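Local atomic coordinates of lipoprotein (Klebsiella pneumoniae subsp. pneumoniae, PDB entry 4HWM), a protein that is of unknown function but belongs to the YedD-like family and is probably tethered to a bacterial membrane through an N-terminal lipid. Residues A15-G20 with L43-E48; A39-I44 with D96-S101; A19-F24 with V86-N91. All blocks are in the same frame, centred on the assembly; numbering follows the deposited sequence.

Interaction 1 (A15-G20 with L43-E48)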
# COMPACT_ATOMS: atom_id res chain seq x y z
N ALA A 15 -6.98 -2.21 11.19
CA ALA A 15 -6.13 -1.62 12.24
C ALA A 15 -5.78 -0.18 11.87
O ALA A 15 -5.32 0.08 10.76
CB ALA A 15 -4.85 -2.43 12.41
N PRO A 16 -5.91 0.77 12.81
CA PRO A 16 -5.38 2.09 12.59
C PRO A 16 -3.88 2.08 12.33
O PRO A 16 -3.17 1.22 12.85
CB PRO A 16 -5.70 2.85 13.90
CG PRO A 16 -6.83 2.08 14.49
CD PRO A 16 -6.59 0.66 14.13
N ALA A 17 -3.40 2.98 11.49
CA ALA A 17 -1.98 3.03 11.19
C ALA A 17 -1.20 3.37 12.47
O ALA A 17 -1.52 4.37 13.13
CB ALA A 17 -1.72 4.08 10.15
N PRO A 18 -0.16 2.57 12.79
CA PRO A 18 0.73 3.05 13.87
C PRO A 18 1.39 4.37 13.52
O PRO A 18 1.60 4.69 12.36
CB PRO A 18 1.80 1.96 13.96
CG PRO A 18 1.28 0.81 13.21
CD PRO A 18 0.29 1.31 12.21
N ALA A 19 1.77 5.13 14.55
CA ALA A 19 2.39 6.41 14.34
C ALA A 19 3.56 6.30 13.36
O ALA A 19 4.45 5.47 13.51
CB ALA A 19 2.89 6.97 15.68
N GLY A 20 3.55 7.18 12.36
CA GLY A 20 4.62 7.28 11.38
C GLY A 20 4.36 6.52 10.09
O GLY A 20 5.08 6.75 9.16
N LEU A 43 2.35 2.57 -2.16
CA LEU A 43 1.42 2.12 -1.12
C LEU A 43 0.88 3.37 -0.43
O LEU A 43 1.64 4.18 0.06
CB LEU A 43 2.10 1.23 -0.08
CG LEU A 43 1.18 0.58 0.97
CD1 LEU A 43 0.23 -0.43 0.35
CD2 LEU A 43 2.04 -0.07 2.08
N ILE A 44 -0.45 3.50 -0.41
CA ILE A 44 -1.14 4.51 0.41
C ILE A 44 -1.57 3.85 1.70
O ILE A 44 -2.09 2.74 1.68
CB ILE A 44 -2.40 5.08 -0.31
CG1 ILE A 44 -2.05 5.59 -1.72
CG2 ILE A 44 -3.11 6.12 0.58
CD1 ILE A 44 -3.22 6.16 -2.50
N VAL A 45 -1.31 4.54 2.83
CA VAL A 45 -1.82 4.08 4.12
C VAL A 45 -2.54 5.26 4.75
O VAL A 45 -1.91 6.30 4.99
CB VAL A 45 -0.69 3.58 5.05
CG1 VAL A 45 -1.26 3.13 6.41
CG2 VAL A 45 0.11 2.45 4.42
N THR A 46 -3.84 5.15 4.96
CA THR A 46 -4.59 6.25 5.61
C THR A 46 -4.46 6.10 7.13
O THR A 46 -4.12 5.02 7.65
CB THR A 46 -6.06 6.28 5.25
OG1 THR A 46 -6.74 5.21 5.90
CG2 THR A 46 -6.26 6.22 3.72
N LYS A 47 -4.81 7.17 7.86
CA LYS A 47 -4.70 7.09 9.31
C LYS A 47 -5.61 5.99 9.88
O LYS A 47 -5.23 5.32 10.85
CB LYS A 47 -4.93 8.46 9.99
CG LYS A 47 -6.36 9.01 9.95
CD LYS A 47 -6.50 10.27 10.84
CE LYS A 47 -7.93 10.76 10.90
NZ LYS A 47 -8.53 11.08 9.56
N GLU A 48 -6.76 5.77 9.27
CA GLU A 48 -7.70 4.74 9.71
C GLU A 48 -7.29 3.32 9.34
O GLU A 48 -7.90 2.36 9.81
CB GLU A 48 -9.10 5.05 9.14
CG GLU A 48 -9.70 6.36 9.66
CD GLU A 48 -9.28 7.59 8.87
OE1 GLU A 48 -8.57 7.46 7.83
OE2 GLU A 48 -9.65 8.72 9.29
O HOH W 1 -3.68 6.03 12.90
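Ala17 N and Pro16 CA lie to one side of the plane of the Lys47 carbonyl, the nitrogen 39° out of it, and a water lies to the other. Ala17 N donates to Lys47 O over 3.0 Å, and the bond is nearly straight at the hydrogen (158°), though it meets the oxygen off the lone-pair directions. The water donates a hydrogen bond to the same oxygen and another to Ala17 O, 2.7 Å from the water oxygen. Ala17 thus uses both its N-H and C=O on one partner carbonyl, directly and through solvent. In a run of alternating alanines and prolines this is fitting, since proline has no N-H to give.

The methyl of Ala17 points toward strand 40-45 and the turn after it, where its small size lets CB come within 3.6 Å of Thr46 O while also resting on Val45. Val45 has CG1 anti to its backbone N (chi1 179°), which swings that branch to 3.9 Å from Ala17 CB. The CB atoms of Lys47 and Glu48 point away from the loop, and their ends pair with each other: Lys47 NZ makes a salt bridge to Glu48 OE2 at 2.6 Å, on the syn side of the carboxylate.

The contact lays the loop before strand 23-26 against the end of strand 40-45, at the barrel surface. Ala15 is hydrogen-bonded through its backbone to Leu67 of strand 60-70, Pro18 rests on Ile74 of strand 73-78, Val45 pairs with Gly23 of strand 23-26, and Thr46 lies against Trp114 of helix 108-118.

Interaction 2 (A39-I44 with D96-S101)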
# COMPACT_ATOMS: atom_id res chain seq x y z
N ALA A 39 9.81 0.04 -13.48
CA ALA A 39 8.55 -0.24 -12.80
C ALA A 39 8.55 0.48 -11.43
O ALA A 39 9.61 0.61 -10.79
CB ALA A 39 8.32 -1.74 -12.64
N ILE A 40 7.37 0.92 -11.02
CA ILE A 40 7.18 1.68 -9.78
C ILE A 40 6.09 0.98 -8.96
O ILE A 40 5.08 0.56 -9.49
CB ILE A 40 6.73 3.14 -10.08
CG1 ILE A 40 7.75 3.86 -10.95
CG2 ILE A 40 6.48 3.96 -8.78
CD1 ILE A 40 7.22 5.09 -11.64
N ALA A 41 6.30 0.88 -7.65
CA ALA A 41 5.27 0.48 -6.73
C ALA A 41 5.02 1.57 -5.71
O ALA A 41 5.93 2.25 -5.24
CB ALA A 41 5.63 -0.82 -6.03
N SER A 42 3.75 1.70 -5.34
CA SER A 42 3.30 2.69 -4.37
C SER A 42 2.35 2.03 -3.37
O SER A 42 1.62 1.10 -3.71
CB SER A 42 2.56 3.83 -5.07
OG SER A 42 3.37 4.47 -6.03
N LEU A 43 2.35 2.57 -2.16
CA LEU A 43 1.42 2.12 -1.12
C LEU A 43 0.88 3.37 -0.43
O LEU A 43 1.64 4.18 0.06
CB LEU A 43 2.10 1.23 -0.08
CG LEU A 43 1.18 0.58 0.97
CD1 LEU A 43 0.23 -0.43 0.35
CD2 LEU A 43 2.04 -0.07 2.08
N ILE A 44 -0.45 3.50 -0.41
CA ILE A 44 -1.14 4.51 0.41
C ILE A 44 -1.57 3.85 1.70
O ILE A 44 -2.09 2.74 1.68
CB ILE A 44 -2.40 5.08 -0.31
CG1 ILE A 44 -2.05 5.59 -1.72
CG2 ILE A 44 -3.11 6.12 0.58
CD1 ILE A 44 -3.22 6.16 -2.50
N ASP A 96 6.40 -6.31 0.58
CA ASP A 96 6.36 -7.31 -0.49
C ASP A 96 7.67 -7.37 -1.29
O ASP A 96 7.68 -7.29 -2.51
CB ASP A 96 5.14 -7.07 -1.39
CG ASP A 96 4.83 -8.26 -2.28
OD1 ASP A 96 5.23 -9.41 -1.95
OD2 ASP A 96 4.19 -8.03 -3.32
N ARG A 97 8.77 -7.49 -0.58
CA ARG A 97 10.09 -7.71 -1.18
C ARG A 97 10.66 -6.47 -1.89
O ARG A 97 11.63 -6.56 -2.65
CB ARG A 97 10.08 -8.97 -2.09
CG ARG A 97 9.56 -10.21 -1.34
CD ARG A 97 9.54 -11.53 -2.15
NE ARG A 97 8.50 -11.50 -3.17
CZ ARG A 97 8.70 -11.20 -4.46
NH1 ARG A 97 9.92 -10.94 -4.93
NH2 ARG A 97 7.68 -11.17 -5.29
N MSE A 98 10.11 -5.31 -1.57
CA MSE A 98 10.56 -4.04 -2.10
C MSE A 98 10.82 -3.04 -0.99
O MSE A 98 10.45 -3.27 0.16
CB MSE A 98 9.48 -3.43 -2.99
CG MSE A 98 9.03 -4.36 -4.14
SE MSE A 98 7.61 -3.69 -5.19
CE MSE A 98 6.19 -3.88 -3.86
N THR A 99 11.48 -1.96 -1.36
CA THR A 99 11.72 -0.84 -0.44
C THR A 99 11.04 0.38 -1.01
O THR A 99 11.29 0.76 -2.15
CB THR A 99 13.22 -0.55 -0.29
OG1 THR A 99 13.87 -1.71 0.26
CG2 THR A 99 13.47 0.64 0.66
N LEU A 100 10.16 0.98 -0.20
CA LEU A 100 9.41 2.18 -0.61
C LEU A 100 9.78 3.33 0.33
O LEU A 100 9.97 3.12 1.52
CB LEU A 100 7.91 1.95 -0.57
CG LEU A 100 7.30 1.04 -1.64
CD1 LEU A 100 7.77 -0.39 -1.54
CD2 LEU A 100 5.79 1.13 -1.65
N SER A 101 9.84 4.52 -0.23
CA SER A 101 10.19 5.73 0.48
C SER A 101 8.99 6.65 0.66
O SER A 101 8.12 6.72 -0.20
CB SER A 101 11.27 6.48 -0.31
OG SER A 101 12.43 5.66 -0.40
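Selenomethionine Met98 reaches Ala41 because its CG stands anti to the carbonyl carbon (chi1 -56°) and the chain then runs extended to the selenium before bending at chi3 (-71°). The first two torsions carry SE across to 3.6 Å from Ala41 CB, while the bend folds CE back beside the same methyl, 3.8 Å from CB. The long, flexible side chain reaches across, and the short apolar alanine lets its end lie close. Leu100 likewise turns CG anti to its carbonyl carbon, and its CD2 branch extends over the backbone of 41-43. There it lies 3.8 Å from Ala41 O and 3.9 Å from Ser42 C, so that a branch of leucine packs on the peptides of a strand that is hydrogen-bonded to its sheet neighbours. The same methyl meets Leu43 CB at 4.0 Å.

Such packing belongs to the inside of a closed antiparallel barrel whose eight strands follow one another in chain order. Strand 23-26 lies between 40-45 and 98-103 in the sheet, so the two strands described here are second neighbours, and they meet through inward-facing side chains without a hydrogen bond between them. Their axes approach to 7.8 Å and run 62° apart, consistent with the twist of a barrel wall.

Ala41, Leu43, Met98 and Leu100 all point inward, whereas Ser42 turns to the other side and reaches Leu106 in a loop. Within the barrel Leu43 and Leu100 both touch Ile93, and Leu100 also touches Trp25. Both Ala41 and Met98 lie against Arg55, whose guanidinium forms a salt bridge with Asp96.

Interaction 3 (A19-F24 with V86-N91)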
# COMPACT_ATOMS: atom_id res chain seq x y z
N ALA A 19 1.77 5.13 14.55
CA ALA A 19 2.39 6.41 14.34
C ALA A 19 3.56 6.30 13.36
O ALA A 19 4.45 5.47 13.51
CB ALA A 19 2.89 6.97 15.68
N GLY A 20 3.55 7.18 12.36
CA GLY A 20 4.62 7.28 11.38
C GLY A 20 4.36 6.52 10.09
O GLY A 20 5.08 6.75 9.16
N LEU A 21 3.36 5.63 10.06
CA LEU A 21 3.12 4.78 8.89
C LEU A 21 2.15 5.42 7.90
O LEU A 21 2.30 5.23 6.70
CB LEU A 21 2.64 3.40 9.27
CG LEU A 21 2.47 2.40 8.12
CD1 LEU A 21 3.81 2.17 7.35
CD2 LEU A 21 1.82 1.09 8.60
N ALA A 22 1.19 6.20 8.37
CA ALA A 22 0.23 6.82 7.48
C ALA A 22 0.96 7.73 6.51
O ALA A 22 1.84 8.51 6.89
CB ALA A 22 -0.84 7.59 8.26
N GLY A 23 0.61 7.62 5.23
CA GLY A 23 1.27 8.43 4.21
C GLY A 23 1.19 7.79 2.84
O GLY A 23 0.46 6.84 2.63
N PHE A 24 1.95 8.39 1.94
CA PHE A 24 2.23 7.86 0.62
C PHE A 24 3.66 7.30 0.61
O PHE A 24 4.58 7.96 1.08
CB PHE A 24 2.16 8.94 -0.44
CG PHE A 24 0.83 9.63 -0.57
CD1 PHE A 24 -0.33 8.93 -0.62
CD2 PHE A 24 0.78 11.00 -0.71
CE1 PHE A 24 -1.55 9.58 -0.79
CE2 PHE A 24 -0.42 11.67 -0.87
CZ PHE A 24 -1.59 10.95 -0.92
N VAL A 86 4.36 -5.37 6.72
CA VAL A 86 4.89 -4.02 6.48
C VAL A 86 5.80 -3.66 7.64
O VAL A 86 5.38 -3.69 8.81
CB VAL A 86 3.74 -3.00 6.43
CG1 VAL A 86 4.28 -1.60 6.12
CG2 VAL A 86 2.73 -3.39 5.39
N GLU A 87 7.06 -3.35 7.34
CA GLU A 87 8.00 -2.93 8.38
C GLU A 87 8.53 -1.56 8.02
O GLU A 87 8.97 -1.32 6.90
CB GLU A 87 9.12 -3.96 8.56
CG GLU A 87 8.68 -5.21 9.36
CD GLU A 87 8.18 -4.88 10.78
OE1 GLU A 87 8.95 -4.30 11.57
OE2 GLU A 87 7.01 -5.20 11.10
N ARG A 88 8.51 -0.64 8.97
CA ARG A 88 8.95 0.70 8.74
C ARG A 88 10.25 1.00 9.49
O ARG A 88 10.43 0.59 10.64
CB ARG A 88 7.88 1.70 9.18
CG ARG A 88 8.20 3.14 8.81
CD ARG A 88 7.07 4.09 9.21
NE ARG A 88 7.00 4.35 10.65
CZ ARG A 88 7.74 5.26 11.28
NH1 ARG A 88 8.60 5.99 10.62
NH2 ARG A 88 7.59 5.45 12.60
N GLU A 89 11.14 1.72 8.81
CA GLU A 89 12.30 2.36 9.44
C GLU A 89 12.42 3.78 8.92
O GLU A 89 12.93 4.06 7.82
CB GLU A 89 13.60 1.59 9.22
CG GLU A 89 14.65 1.90 10.31
CD GLU A 89 14.28 1.26 11.64
OE1 GLU A 89 14.48 0.03 11.77
OE2 GLU A 89 13.78 1.98 12.54
N GLY A 90 11.91 4.72 9.72
CA GLY A 90 11.98 6.12 9.37
C GLY A 90 11.15 6.39 8.11
O GLY A 90 9.95 6.15 8.09
N ASN A 91 11.83 6.90 7.08
CA ASN A 91 11.18 7.26 5.81
C ASN A 91 11.22 6.16 4.75
O ASN A 91 11.02 6.44 3.56
CB ASN A 91 11.79 8.53 5.24
CG ASN A 91 11.45 9.73 6.07
OD1 ASN A 91 10.38 9.80 6.69
ND2 ASN A 91 12.38 10.70 6.11
O HOH W 2 5.13 2.84 12.12
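Arg88, near the end of strand 83-89, reaches from one end of the closed antiparallel barrel to the loop 19-22 that leads into strand 23-26. Its aliphatic part is extended up to CD and then bends at chi3 (74°), which lays the guanidinium alongside the backbone of Ala19 and Gly20.

Hydrogen bonds come first. Arg88 NH1 donates to Gly90 O over 2.9 Å, with the oxygen in the guanidinium plane and an angle of 144° at the hydrogen, so the side chain also bonds to the backbone just after its own strand. The bond from Arg88 NH2 to Ala19 O is weak, 3.3 Å long and bent to 127°. A water bridges the same two residues: it accepts from Arg88 NE at 2.8 Å, at the edge of the guanidinium, and donates to Ala19 O. Arginine suits the place because it has N-H groups on several sides, so one group can serve the turn, the loop and the water together.

Packing over a face is the second kind. Gly20 CA stands 3.6 Å above the guanidinium plane, displaced toward its rim, and Gly20 O lies over one face. Glycine permits this closeness because it has no side chain, and its positive phi also suits it. Gly20 O is hydrogen-bonded by Arg102, which also binds Gly90 O weakly. Arg88 NH1 and Arg102 NH2 lie close, and the backbone oxygens around them probably ease the repulsion.

Apolar contact makes up the third kind, on the inner side. Leu21 and Val86 meet at a slant, branched side chains suited to a buried spot beside Ile93 and Tyr95. Leu21 CD1 rests 4.0 Å from Val86 CG1 and 4.2 Å from Arg88 CD.

In the fold
The three contacts lie at different depths of one barrel. Interaction 2 is core: all its touching residues are buried, and it works by side-chain packing, on side chains and backbone, with no hydrogen bond between its segments. Interaction 1 is a surface contact where the chain leaves strand 40-45, and it depends on backbone hydrogen bonding and water. Interaction 3, partly buried, combines both, with leucine and valine inside and an arginine at the more exposed end. Interactions 1 and 2 share strand 40-45, with centres about 15 Å apart. Interactions 1 and 3 start from the same loop, their centres about 8 Å apart, and are joined where Val45 O probably accepts a hydrogen bond from Gly23 N.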